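Local coordinates for protein aminoglycoside N(6')-acetyltransferase type 1 (Salmonella choleraesuis, PDB 2VBQ) that transfers an acetyl group from acetyl-CoA to the 6'-amino group of aminoglycoside antibiotics, conferring resistance to them, and works as a homodimer, at residues A[38-43]-A[100-105]. Residues are numbered along the deposited sequence; the frame is centred on the assembly and turned at random.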
loop_
_atom_site.group_PDB
_atom_site.type_symbol
_atom_site.label_atom_id
_atom_site.label_comp_id
_atom_site.label_asym_id
_atom_site.label_seq_id
_atom_site.Cartn_x
_atom_site.Cartn_y
_atom_site.Cartn_z
ATOM N N ARG A 38 -9.894 13.983 13.804
ATOM C CA ARG A 38 -8.670 13.628 13.086
ATOM C C ARG A 38 -7.409 14.203 13.739
ATOM O O ARG A 38 -6.346 13.568 13.763
ATOM C CB ARG A 38 -8.788 14.077 11.627
ATOM C CG ARG A 38 -7.993 13.218 10.656
ATOM C CD ARG A 38 -8.444 13.599 9.299
ATOM N NE ARG A 38 -7.899 12.820 8.197
ATOM C CZ ARG A 38 -6.970 13.259 7.353
ATOM N NH1 ARG A 38 -6.434 14.467 7.513
ATOM N NH2 ARG A 38 -6.577 12.483 6.347
ATOM N N LYS A 39 -7.535 15.407 14.294
ATOM C CA LYS A 39 -6.410 16.051 14.955
ATOM C C LYS A 39 -6.052 15.349 16.261
ATOM O O LYS A 39 -4.940 15.532 16.792
ATOM C CB LYS A 39 -6.713 17.540 15.178
ATOM C CG LYS A 39 -6.715 18.310 13.871
ATOM C CD LYS A 39 -7.555 19.587 13.909
ATOM C CE LYS A 39 -6.880 20.657 13.083
ATOM N NZ LYS A 39 -7.805 21.271 12.076
ATOM N N GLN A 40 -6.984 14.553 16.787
ATOM C CA GLN A 40 -6.694 13.760 17.970
ATOM C C GLN A 40 -6.079 12.402 17.625
ATOM O O GLN A 40 -5.275 11.875 18.393
ATOM C CB GLN A 40 -7.926 13.586 18.846
ATOM C CG GLN A 40 -8.518 14.897 19.339
ATOM C CD GLN A 40 -9.845 14.701 20.066
ATOM O OE1 GLN A 40 -9.878 14.140 21.176
ATOM N NE2 GLN A 40 -10.949 15.161 19.436
ATOM N N LEU A 41 -6.440 11.831 16.478
ATOM C CA LEU A 41 -5.778 10.607 16.051
ATOM C C LEU A 41 -4.313 10.908 15.680
ATOM O O LEU A 41 -3.390 10.171 16.075
ATOM C CB LEU A 41 -6.500 9.926 14.877
ATOM C CG LEU A 41 -5.802 8.694 14.274
ATOM C CD1 LEU A 41 -5.591 7.573 15.320
ATOM C CD2 LEU A 41 -6.563 8.175 13.065
ATOM N N TRP A 42 -4.126 11.997 14.935
ATOM C CA TRP A 42 -2.826 12.400 14.433
ATOM C C TRP A 42 -2.489 13.816 14.946
ATOM O O TRP A 42 -2.615 14.792 14.198
ATOM C CB TRP A 42 -2.832 12.352 12.889
ATOM C CG TRP A 42 -2.929 10.961 12.302
ATOM C CD1 TRP A 42 -2.108 9.904 12.575
ATOM C CD2 TRP A 42 -3.873 10.486 11.310
ATOM N NE1 TRP A 42 -2.494 8.802 11.850
ATOM C CE2 TRP A 42 -3.565 9.126 11.062
ATOM C CE3 TRP A 42 -4.962 11.069 10.635
ATOM C CZ2 TRP A 42 -4.291 8.336 10.148
ATOM C CZ3 TRP A 42 -5.700 10.277 9.731
ATOM C CH2 TRP A 42 -5.350 8.923 9.498
ATOM N N PRO A 43 -2.078 13.939 16.235
ATOM C CA PRO A 43 -1.698 15.274 16.714
ATOM C C PRO A 43 -0.451 15.756 15.967
ATOM O O PRO A 43 0.441 14.951 15.685
ATOM C CB PRO A 43 -1.384 15.062 18.206
ATOM C CG PRO A 43 -1.788 13.677 18.549
ATOM C CD PRO A 43 -1.917 12.900 17.267
ATOM N N GLY A 100 -7.423 5.080 8.329
ATOM C CA GLY A 100 -7.329 5.604 9.710
ATOM C C GLY A 100 -8.598 5.297 10.479
ATOM O O GLY A 100 -9.678 5.296 9.902
ATOM N N ILE A 101 -8.474 5.044 11.777
ATOM C CA ILE A 101 -9.634 4.836 12.619
ATOM C C ILE A 101 -9.314 5.297 14.048
ATOM O O ILE A 101 -8.220 5.028 14.583
ATOM C CB ILE A 101 -10.162 3.367 12.563
ATOM C CG1 ILE A 101 -11.565 3.272 13.176
ATOM C CG2 ILE A 101 -9.142 2.385 13.217
ATOM C CD1 ILE A 101 -12.385 2.095 12.726
ATOM N N PHE A 102 -10.285 5.975 14.651
ATOM C CA PHE A 102 -10.128 6.551 15.982
ATOM C C PHE A 102 -11.482 6.701 16.635
ATOM O O PHE A 102 -12.429 7.186 16.006
ATOM C CB PHE A 102 -9.431 7.921 15.893
ATOM C CG PHE A 102 -9.391 8.677 17.217
ATOM C CD1 PHE A 102 -8.347 8.460 18.139
ATOM C CD2 PHE A 102 -10.383 9.605 17.528
ATOM C CE1 PHE A 102 -8.317 9.180 19.392
ATOM C CE2 PHE A 102 -10.367 10.308 18.751
ATOM C CZ PHE A 102 -9.328 10.091 19.673
ATOM N N VAL A 103 -11.576 6.292 17.894
ATOM C CA VAL A 103 -12.776 6.488 18.702
ATOM C C VAL A 103 -12.334 7.187 19.981
ATOM O O VAL A 103 -11.295 6.816 20.546
ATOM C CB VAL A 103 -13.493 5.141 19.038
ATOM C CG1 VAL A 103 -14.688 5.341 19.996
ATOM C CG2 VAL A 103 -13.950 4.433 17.751
ATOM N N LEU A 104 -13.071 8.218 20.395
ATOM C CA LEU A 104 -12.705 8.966 21.612
ATOM C C LEU A 104 -12.569 8.017 22.802
ATOM O O LEU A 104 -13.396 7.105 22.952
ATOM C CB LEU A 104 -13.773 10.014 21.945
ATOM C CG LEU A 104 -13.789 11.264 21.054
ATOM C CD1 LEU A 104 -15.057 12.043 21.273
ATOM C CD2 LEU A 104 -12.583 12.137 21.311
ATOM N N PRO A 105 -11.541 8.235 23.649
ATOM C CA PRO A 105 -11.302 7.387 24.841
ATOM C C PRO A 105 -12.573 7.013 25.622
ATOM O O PRO A 105 -12.779 5.826 25.874
ATOM C CB PRO A 105 -10.308 8.211 25.665
ATOM C CG PRO A 105 -9.496 8.898 24.613
ATOM C CD PRO A 105 -10.504 9.283 23.523
#
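L41 and F102 form the centre of the contact, lying side by side and running in opposing senses, with L41 CB 3.7 Å from F102 CB. In F102 the ring carbon CG lies anti to the backbone N (chi1 172°), which lays the ring against the last turn of helix 31-41, beside Q40 and L41. One ring face is turned to the helix backbone there: L41 N sits 4.2 Å above the ring plane, displaced toward the rim, and Q40 CB approaches F102 CZ to 3.9 Å. L41, also with CG anti to its own N (chi1 175°), runs the other way and reaches the strand backbone, where its methyl CD1 is 3.7 Å from I101 O. Its second methyl, CD2, lies 3.6 Å above one face of the W42 ring, again off-centre. W42 then closes on G100, its CH2 atom 3.9 Å from G100 CA in an oblique approach. At the other end the Q40 amide meets L104 by van der Waals contact, OE1 lying 3.4 Å from the methyl L104 CD2, while NE2 is hydrogen-bonded to G36 O. F77 of strand 73-83 touches both L41 and F102 and extends this apolar layer. I101 points away from helix 31-41 and its side chain packs on A113, L116 and I117 of helix 112-126. Strand 95-103 thus shows the GNAT acetyl-CoA-binding pattern: backbone N atoms of alternate residues, I101 and V103, hydrogen-bond the bisubstrate analogue, while F102 between them packs on helix 31-41, next to substrate-binding W42.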